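Local atomic coordinates of MHC class I protein (Ginglymostoma cirratum, PDB entry 6LUP), a protein that probably displays peptides at the cell surface for recognition by T cells, as a membrane-anchored class I histocompatibility heavy chain paired with a second protein chain. Residues Q194-A199 with Q235-T240; T200-H205 with T224-N229; I207-F212 with Y250-D255. All blocks are in the same frame, centred on the assembly; numbering follows the deposited sequence.

Interaction 1 of 3, residues Q194-A199 with Q235-T240; sequences QLSCVA and QIHRST
Leu195, Cys197 and Ala199 are joined to Thr240, Arg238 and Ile236 respectively by six backbone hydrogen bonds, two per pair. The strands are therefore antiparallel neighbours, and their short axes bear this out, running at 160° and approaching to 4.5 Å. At the Cys197–Arg238 pair, Cys197 N donates to Arg238 O over 2.7 Å, and Arg238 N returns a bond to Cys197 O over 2.8 Å. The intervening non-hydrogen-bonded pairs, Ser196–Ser239 and Val198–His237, bring CA-H groups up to carbonyls; Val198 CA, for example, stands 3.4 Å from Ile236 O.

Apolar and aromatic contacts are divided between the two faces of the sheet. On one, Val198 and His237 lie side by side and point the same way. Val198 CG2 sits over a face of the imidazole, displaced toward its rim, 3.6 Å from the centroid and 20° off the normal, which is a CH-pi contact. On the other, Ala199 CB meets Ile236 CG2 at 4.1 Å. Cys197 also points there, its SG held opposite the backbone N (chi1 -163°), and forms the disulfide with Cys252 of the facing sheet.

Polar side-chain ends look beyond the pair. Ser196 OG touches Ser239 CB at 3.6 Å, yet its hydrogen bond goes to an aromatic side chain of the second protein chain. His237 ND1 likewise bonds an aromatic side chain of that chain. Arg238 NE reaches Val209 O across the sandwich.

The chemistry thus separates two roles. The face of Cys197, Ala199 and Ile236 belongs to the immunoglobulin core and its intersheet disulfide, whereas the face of Ser196, Val198 and His237 is where the C1-type domain receives its partner chain, the imidazole making both a CH-pi contact with Val198 and a hydrogen bond to that chain.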
loop_
_atom_site.group_PDB
_atom_site.type_symbol
_atom_site.label_atom_id
_atom_site.label_comp_id
_atom_site.label_asym_id
_atom_site.label_seq_id
_atom_site.Cartn_x
_atom_site.Cartn_y
_atom_site.Cartn_z
ATOM N N GLN A 194 21.986 11.934 18.171
ATOM C CA GLN A 194 21.537 12.076 16.784
ATOM C C GLN A 194 20.556 13.229 16.595
ATOM O O GLN A 194 19.851 13.624 17.527
ATOM C CB GLN A 194 20.921 10.767 16.278
ATOM C CG GLN A 194 21.821 9.555 16.460
ATOM C CD GLN A 194 21.546 8.452 15.461
ATOM O OE1 GLN A 194 21.381 8.703 14.266
ATOM N NE2 GLN A 194 21.513 7.214 15.943
ATOM N N LEU A 195 20.532 13.770 15.381
ATOM C CA LEU A 195 19.616 14.846 15.028
ATOM C C LEU A 195 18.605 14.313 14.022
ATOM O O LEU A 195 18.983 13.863 12.940
ATOM C CB LEU A 195 20.391 16.026 14.444
ATOM C CG LEU A 195 19.843 17.432 14.695
ATOM C CD1 LEU A 195 19.989 17.828 16.158
ATOM C CD2 LEU A 195 20.568 18.433 13.809
ATOM N N SER A 196 17.323 14.355 14.380
ATOM C CA SER A 196 16.296 13.689 13.579
ATOM C C SER A 196 15.224 14.616 13.023
ATOM O O SER A 196 14.566 15.354 13.762
ATOM C CB SER A 196 15.644 12.556 14.370
ATOM O OG SER A 196 14.912 11.697 13.513
ATOM N N CYS A 197 15.062 14.558 11.705
ATOM C CA CYS A 197 13.991 15.264 11.027
ATOM C C CYS A 197 12.831 14.314 10.772
ATOM O O CYS A 197 12.961 13.346 10.013
ATOM C CB CYS A 197 14.472 15.873 9.713
ATOM S SG CYS A 197 13.344 17.140 9.102
ATOM N N VAL A 198 11.706 14.594 11.427
ATOM C CA VAL A 198 10.511 13.761 11.320
ATOM C C VAL A 198 9.328 14.527 10.722
ATOM O O VAL A 198 8.871 15.532 11.276
ATOM C CB VAL A 198 10.146 13.074 12.667
ATOM C CG1 VAL A 198 10.319 14.020 13.846
ATOM C CG2 VAL A 198 8.736 12.492 12.627
ATOM N N ALA A 199 8.867 14.045 9.573
ATOM C CA ALA A 199 7.675 14.574 8.915
ATOM C C ALA A 199 6.545 13.576 9.069
ATOM O O ALA A 199 6.720 12.382 8.824
ATOM C CB ALA A 199 7.948 14.850 7.446
ATOM N N GLN A 235 4.323 9.065 7.189
ATOM C CA GLN A 235 5.393 9.654 7.990
ATOM C C GLN A 235 6.767 9.164 7.535
ATOM O O GLN A 235 6.884 8.124 6.880
ATOM C CB GLN A 235 5.191 9.370 9.486
ATOM C CG GLN A 235 5.312 7.906 9.880
ATOM C CD GLN A 235 5.458 7.707 11.377
ATOM O OE1 GLN A 235 4.506 7.882 12.139
ATOM N NE2 GLN A 235 6.651 7.327 11.802
ATOM N N ILE A 236 7.799 9.928 7.884
ATOM C CA ILE A 236 9.179 9.557 7.589
ATOM C C ILE A 236 10.134 10.194 8.597
ATOM O O ILE A 236 9.929 11.332 9.034
ATOM C CB ILE A 236 9.583 9.912 6.133
ATOM C CG1 ILE A 236 11.000 9.402 5.825
ATOM C CG2 ILE A 236 9.418 11.404 5.856
ATOM C CD1 ILE A 236 11.363 9.403 4.353
ATOM N N HIS A 237 11.160 9.435 8.972
ATOM C CA HIS A 237 12.212 9.919 9.854
ATOM C C HIS A 237 13.531 9.874 9.103
ATOM O O HIS A 237 13.938 8.813 8.627
ATOM C CB HIS A 237 12.316 9.046 11.108
ATOM C CG HIS A 237 11.121 9.118 12.008
ATOM N ND1 HIS A 237 11.202 9.542 13.317
ATOM C CD2 HIS A 237 9.820 8.809 11.794
ATOM C CE1 HIS A 237 10.003 9.492 13.870
ATOM N NE2 HIS A 237 9.146 9.054 12.966
ATOM N N ARG A 238 14.182 11.027 8.972
ATOM C CA ARG A 238 15.569 11.063 8.516
ATOM C C ARG A 238 16.473 11.655 9.591
ATOM O O ARG A 238 16.271 12.785 10.039
ATOM C CB ARG A 238 15.735 11.816 7.194
ATOM C CG ARG A 238 17.096 11.559 6.563
ATOM C CD ARG A 238 17.307 12.290 5.248
ATOM N NE ARG A 238 16.507 11.740 4.158
ATOM C CZ ARG A 238 16.773 10.608 3.507
ATOM N NH1 ARG A 238 17.824 9.869 3.833
ATOM N NH2 ARG A 238 15.977 10.212 2.526
ATOM N N SER A 239 17.470 10.876 9.997
ATOM C CA SER A 239 18.376 11.273 11.069
ATOM C C SER A 239 19.844 11.098 10.695
ATOM O O SER A 239 20.211 10.196 9.934
ATOM C CB SER A 239 18.069 10.491 12.348
ATOM O OG SER A 239 18.150 9.097 12.113
ATOM N N THR A 240 20.675 11.976 11.246
ATOM C CA THR A 240 22.113 11.916 11.041
ATOM C C THR A 240 22.851 11.948 12.377
ATOM O O THR A 240 22.263 12.281 13.411
ATOM C CB THR A 240 22.607 13.059 10.123
ATOM O OG1 THR A 240 23.934 12.767 9.672
ATOM C CG2 THR A 240 22.587 14.414 10.844
#

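Interaction 2 of 3, residues T200-H205 with T224-N229; sequences TGFYPH and TGVRPN
Asn229 OD1 is hydrogen-bonded by Ser233 OG, and two groups of the facing segment, Thr200 OG1 at 3.3 Å and Gly201 N at 3.6 Å, approach Asn229 OD1 without bonding to it. Neither approach qualifies as a hydrogen bond. Thr200 and Asn229 cross at about a right angle, and each is engaged elsewhere. Thr200 OG1 hydrogen-bonds to the backbone of the second protein chain, while the amide nitrogen of Asn229 lies beside the side-chain amide of Gln235.

The remaining touch is made by Val226, whose two methyls serve different partners. CG2, opposite the backbone N because chi1 is 58° for CG1, leans obliquely against the Phe202 ring, 4.1 Å from Phe202 CE1 and equally far from Phe202 CZ. The same methyl comes within 3.5 Å of His205 O. CG1 instead meets the edge of the His205 imidazole, close to the ring plane. Gly201, with phi at 73°, and Phe202 both face Tyr234 in a G1 beta bulge, and the peptide before Pro204 is cis, within the turn that leads on to His205. Pro204 O lies in plane at the Phe202 ring edge, and the ring also meets that of His256.

With 194 Å² buried in all and no direct hydrogen bond, the segments are probably held in place more by their surroundings than by each other. Thr200 and Asn229 lie near the second protein chain, to which Arg227 adds a cation-pi contact with an aromatic side chain and Pro228 O a hydrogen bond. The chemistry implies a modest apolar patch around Val226 beside Thr200 and Asn229, whose hydrogen bonds go to the second chain and to Ser233 and Gln235, at the end of the immunoglobulin domain where His205 N bonds Asp29 OD2.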
loop_
_atom_site.group_PDB
_atom_site.type_symbol
_atom_site.label_atom_id
_atom_site.label_comp_id
_atom_site.label_asym_id
_atom_site.label_seq_id
_atom_site.Cartn_x
_atom_site.Cartn_y
_atom_site.Cartn_z
ATOM N N THR A 200 5.387 14.072 9.490
ATOM C CA THR A 200 4.231 13.216 9.738
ATOM C C THR A 200 2.932 13.882 9.283
ATOM O O THR A 200 2.873 15.104 9.116
ATOM C CB THR A 200 4.151 12.804 11.226
ATOM O OG1 THR A 200 3.282 11.672 11.371
ATOM C CG2 THR A 200 3.662 13.959 12.100
ATOM N N GLY A 201 1.904 13.062 9.072
ATOM C CA GLY A 201 0.572 13.540 8.704
ATOM C C GLY A 201 0.416 14.060 7.284
ATOM O O GLY A 201 -0.510 14.825 7.002
ATOM N N PHE A 202 1.307 13.644 6.385
ATOM C CA PHE A 202 1.255 14.112 5.000
ATOM C C PHE A 202 0.595 13.132 4.039
ATOM O O PHE A 202 0.620 11.917 4.248
ATOM C CB PHE A 202 2.642 14.530 4.489
ATOM C CG PHE A 202 3.682 13.444 4.547
ATOM C CD1 PHE A 202 3.837 12.545 3.492
ATOM C CD2 PHE A 202 4.544 13.341 5.641
ATOM C CE1 PHE A 202 4.811 11.555 3.537
ATOM C CE2 PHE A 202 5.521 12.353 5.690
ATOM C CZ PHE A 202 5.653 11.457 4.639
ATOM N N TYR A 203 -0.011 13.687 2.993
ATOM C CA TYR A 203 -0.636 12.920 1.916
ATOM C C TYR A 203 -0.496 13.722 0.620
ATOM O O TYR A 203 -0.738 14.931 0.625
ATOM C CB TYR A 203 -2.121 12.643 2.215
ATOM C CG TYR A 203 -2.838 12.045 1.033
ATOM C CD1 TYR A 203 -3.337 12.860 0.014
ATOM C CD2 TYR A 203 -2.976 10.665 0.910
ATOM C CE1 TYR A 203 -3.960 12.318 -1.092
ATOM C CE2 TYR A 203 -3.604 10.113 -0.189
ATOM C CZ TYR A 203 -4.091 10.941 -1.187
ATOM O OH TYR A 203 -4.710 10.393 -2.279
ATOM N N PRO A 204 -0.131 13.062 -0.500
ATOM C CA PRO A 204 0.152 11.634 -0.686
ATOM C C PRO A 204 1.535 11.226 -0.166
ATOM O O PRO A 204 2.256 12.061 0.376
ATOM C CB PRO A 204 0.060 11.455 -2.204
ATOM C CG PRO A 204 0.449 12.779 -2.760
ATOM C CD PRO A 204 -0.041 13.805 -1.776
ATOM N N HIS A 205 1.890 9.955 -0.340
ATOM C CA HIS A 205 3.065 9.364 0.310
ATOM C C HIS A 205 4.404 9.928 -0.176
ATOM O O HIS A 205 5.361 10.020 0.599
ATOM C CB HIS A 205 3.052 7.839 0.147
ATOM C CG HIS A 205 3.634 7.368 -1.147
ATOM N ND1 HIS A 205 4.919 6.876 -1.247
ATOM C CD2 HIS A 205 3.122 7.343 -2.401
ATOM C CE1 HIS A 205 5.169 6.559 -2.505
ATOM N NE2 HIS A 205 4.094 6.831 -3.225
ATOM N N THR A 224 14.082 5.944 7.812
ATOM C CA THR A 224 13.097 4.874 7.929
ATOM C C THR A 224 12.445 4.599 6.581
ATOM O O THR A 224 11.979 3.491 6.327
ATOM C CB THR A 224 11.969 5.225 8.924
ATOM O OG1 THR A 224 11.317 6.439 8.521
ATOM C CG2 THR A 224 12.506 5.357 10.340
ATOM N N GLY A 225 12.424 5.615 5.721
ATOM C CA GLY A 225 11.621 5.587 4.509
ATOM C C GLY A 225 10.202 5.986 4.861
ATOM O O GLY A 225 9.838 6.045 6.038
ATOM N N VAL A 226 9.396 6.272 3.847
ATOM C CA VAL A 226 7.997 6.620 4.078
ATOM C C VAL A 226 7.243 5.387 4.596
ATOM O O VAL A 226 7.461 4.268 4.127
ATOM C CB VAL A 226 7.344 7.254 2.820
ATOM C CG1 VAL A 226 7.419 6.316 1.622
ATOM C CG2 VAL A 226 5.902 7.668 3.091
ATOM N N ARG A 227 6.393 5.599 5.600
ATOM C CA ARG A 227 5.581 4.532 6.176
ATOM C C ARG A 227 4.210 5.069 6.583
ATOM O O ARG A 227 4.086 6.245 6.925
ATOM C CB ARG A 227 6.294 3.870 7.360
ATOM C CG ARG A 227 6.745 4.832 8.444
ATOM C CD ARG A 227 7.692 4.162 9.422
ATOM N NE ARG A 227 7.999 5.047 10.539
ATOM C CZ ARG A 227 8.893 4.785 11.486
ATOM N NH1 ARG A 227 9.580 3.648 11.464
ATOM N NH2 ARG A 227 9.101 5.661 12.462
ATOM N N PRO A 228 3.178 4.211 6.528
ATOM C CA PRO A 228 1.807 4.659 6.758
ATOM C C PRO A 228 1.516 5.001 8.215
ATOM O O PRO A 228 2.063 4.377 9.127
ATOM C CB PRO A 228 0.968 3.452 6.330
ATOM C CG PRO A 228 1.865 2.284 6.562
ATOM C CD PRO A 228 3.244 2.768 6.230
ATOM N N ASN A 229 0.665 6.003 8.410
ATOM C CA ASN A 229 0.037 6.255 9.695
ATOM C C ASN A 229 -1.278 5.480 9.787
ATOM O O ASN A 229 -1.490 4.525 9.038
ATOM C CB ASN A 229 -0.176 7.757 9.905
ATOM C CG ASN A 229 1.117 8.493 10.213
ATOM O OD1 ASN A 229 1.383 9.556 9.661
ATOM N ND2 ASN A 229 1.924 7.927 11.100
#

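Interaction 3 of 3, residues I207-F212 with Y250-D255; sequences IEVNLF and YSCVVD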
loop_
_atom_site.group_PDB
_atom_site.type_symbol
_atom_site.label_atom_id
_atom_site.label_comp_id
_atom_site.label_asym_id
_atom_site.label_seq_id
_atom_site.Cartn_x
_atom_site.Cartn_y
_atom_site.Cartn_z
ATOM N N ILE A 207 7.536 11.955 -1.082
ATOM C CA ILE A 207 8.168 13.051 -0.341
ATOM C C ILE A 207 9.696 13.104 -0.495
ATOM O O ILE A 207 10.359 12.072 -0.637
ATOM C CB ILE A 207 7.772 13.013 1.162
ATOM C CG1 ILE A 207 8.099 14.341 1.856
ATOM C CG2 ILE A 207 8.399 11.816 1.871
ATOM C CD1 ILE A 207 7.474 14.495 3.228
ATOM N N GLU A 208 10.236 14.320 -0.471
ATOM C CA GLU A 208 11.680 14.545 -0.461
ATOM C C GLU A 208 12.061 15.224 0.845
ATOM O O GLU A 208 11.504 16.265 1.194
ATOM C CB GLU A 208 12.110 15.421 -1.643
ATOM C CG GLU A 208 11.818 14.841 -3.020
ATOM C CD GLU A 208 12.807 13.762 -3.420
ATOM O OE1 GLU A 208 12.403 12.579 -3.507
ATOM O OE2 GLU A 208 13.993 14.096 -3.639
ATOM N N VAL A 209 12.998 14.625 1.573
ATOM C CA VAL A 209 13.483 15.206 2.825
ATOM C C VAL A 209 15.002 15.038 2.950
ATOM O O VAL A 209 15.521 13.922 2.999
ATOM C CB VAL A 209 12.710 14.672 4.058
ATOM C CG1 VAL A 209 12.414 13.184 3.920
ATOM C CG2 VAL A 209 13.454 14.972 5.357
ATOM N N ASN A 210 15.704 16.164 2.982
ATOM C CA ASN A 210 17.158 16.160 2.980
ATOM C C ASN A 210 17.721 17.026 4.093
ATOM O O ASN A 210 17.141 18.058 4.442
ATOM C CB ASN A 210 17.687 16.626 1.622
ATOM C CG ASN A 210 17.281 15.701 0.486
ATOM O OD1 ASN A 210 17.825 14.609 0.338
ATOM N ND2 ASN A 210 16.329 16.142 -0.326
ATOM N N LEU A 211 18.852 16.597 4.643
ATOM C CA LEU A 211 19.499 17.299 5.747
ATOM C C LEU A 211 20.723 18.076 5.291
ATOM O O LEU A 211 21.451 17.644 4.396
ATOM C CB LEU A 211 19.872 16.318 6.858
ATOM C CG LEU A 211 18.791 16.021 7.902
ATOM C CD1 LEU A 211 17.603 15.262 7.324
ATOM C CD2 LEU A 211 19.401 15.245 9.057
ATOM N N PHE A 212 20.937 19.229 5.918
ATOM C CA PHE A 212 22.009 20.139 5.530
ATOM C C PHE A 212 22.845 20.621 6.708
ATOM O O PHE A 212 22.314 21.053 7.736
ATOM C CB PHE A 212 21.444 21.340 4.767
ATOM C CG PHE A 212 21.058 21.032 3.350
ATOM C CD1 PHE A 212 19.819 20.468 3.056
ATOM C CD2 PHE A 212 21.931 21.310 2.305
ATOM C CE1 PHE A 212 19.467 20.179 1.748
ATOM C CE2 PHE A 212 21.579 21.026 0.994
ATOM C CZ PHE A 212 20.344 20.462 0.715
ATOM N N TYR A 250 22.363 23.608 11.493
ATOM C CA TYR A 250 21.688 22.485 10.848
ATOM C C TYR A 250 20.293 22.840 10.359
ATOM O O TYR A 250 19.505 23.456 11.081
ATOM C CB TYR A 250 21.608 21.291 11.793
ATOM C CG TYR A 250 22.941 20.638 12.057
ATOM C CD1 TYR A 250 23.529 19.807 11.105
ATOM C CD2 TYR A 250 23.611 20.846 13.261
ATOM C CE1 TYR A 250 24.754 19.202 11.345
ATOM C CE2 TYR A 250 24.836 20.243 13.513
ATOM C CZ TYR A 250 25.405 19.422 12.551
ATOM O OH TYR A 250 26.621 18.821 12.794
ATOM N N SER A 251 20.001 22.442 9.125
ATOM C CA SER A 251 18.674 22.629 8.555
ATOM C C SER A 251 18.123 21.339 7.945
ATOM O O SER A 251 18.874 20.480 7.469
ATOM C CB SER A 251 18.676 23.763 7.525
ATOM O OG SER A 251 19.502 23.454 6.419
ATOM N N CYS A 252 16.801 21.212 7.990
ATOM C CA CYS A 252 16.092 20.137 7.321
ATOM C C CYS A 252 15.178 20.729 6.249
ATOM O O CYS A 252 14.393 21.640 6.525
ATOM C CB CYS A 252 15.282 19.326 8.326
ATOM S SG CYS A 252 14.338 17.996 7.559
ATOM N N VAL A 253 15.297 20.215 5.028
ATOM C CA VAL A 253 14.525 20.721 3.896
ATOM C C VAL A 253 13.539 19.664 3.381
ATOM O O VAL A 253 13.912 18.513 3.144
ATOM C CB VAL A 253 15.444 21.264 2.771
ATOM C CG1 VAL A 253 16.215 20.144 2.093
ATOM C CG2 VAL A 253 14.641 22.038 1.742
ATOM N N VAL A 254 12.278 20.064 3.225
ATOM C CA VAL A 254 11.221 19.134 2.838
ATOM C C VAL A 254 10.498 19.577 1.564
ATOM O O VAL A 254 10.096 20.735 1.432
ATOM C CB VAL A 254 10.193 18.938 3.973
ATOM C CG1 VAL A 254 9.178 17.867 3.598
ATOM C CG2 VAL A 254 10.886 18.565 5.273
ATOM N N ASP A 255 10.348 18.636 0.632
ATOM C CA ASP A 255 9.537 18.828 -0.567
ATOM C C ASP A 255 8.371 17.852 -0.603
ATOM O O ASP A 255 8.553 16.633 -0.583
ATOM C CB ASP A 255 10.379 18.696 -1.834
ATOM C CG ASP A 255 11.117 19.970 -2.173
ATOM O OD1 ASP A 255 10.476 20.905 -2.705
ATOM O OD2 ASP A 255 12.336 20.036 -1.908
#
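Phe212 and Val253 meet because their first torsions aim them at each other: CG of Phe212 lies beside its backbone N (chi1 -76°), and CG1 of Val253 sits between N and the carbonyl carbon (chi1 69°). These two are diagonal neighbours in the sheet, and their side chains slant across one another, bringing Val253 CG1 to the ring edge, near its plane, 3.3 Å from Phe212 CE1. That is tight for two carbons. Val253 CG1 is also 3.8 Å from Asn210 CB, so it touches both Asn210 and Phe212, which lie on the same face. Alongside, Ser251 OG comes to 3.3 Å from Phe212 CB.

On the opposite face Cys252 SG, the half-cystine of the intersheet disulfide, lies 3.8 Å from Val209 CG2, and Leu211 CD1 touches it more loosely. Further along, Ile207 CD1 packs on Val254 CG1 at 3.8 Å.

Three hydrogen-bonded pairs, Glu208–Asp255, Asn210–Val253 and Phe212–Ser251, contribute two backbone bonds each, and the strand axes stand at 166°, confirming antiparallel pairing. Asp255 N to Glu208 O is 2.7 Å long. Glu208 CB and Asp255 CB also make aliphatic contact at 3.7 Å. The chains then diverge, leaving Glu208 OE2 6.4 Å from Asp255 OD2.

The chemistry implies a two-sided strand pair: Val209, Leu211, Cys252 and Val254 form an apolar lining for the immunoglobulin core around the disulfide, while the other face mixes Phe212 and Val253 with polar residues and includes two acids whose probable mutual repulsion is eased by separation.

All three interactions belong to the immunoglobulin C1-set domain. Interactions 1 and 2 draw on the same four-stranded antiparallel sheet, sharing strand 194-202, with centres about 12 Å apart; interaction 2 lies at its end, and its segments fall between those of interaction 1 in the sequence. Interaction 3 sits in the facing sheet, its centre about 9 Å from that of interaction 1 and 15 Å from that of interaction 2, and its segments alternate with theirs along the chain. The Cys197–Cys252 bond ties the sheets together, as in immunoglobulin sandwiches. The first sheet also meets the second protein chain, whereas the segments of interaction 3 touch no other chain of the assembly.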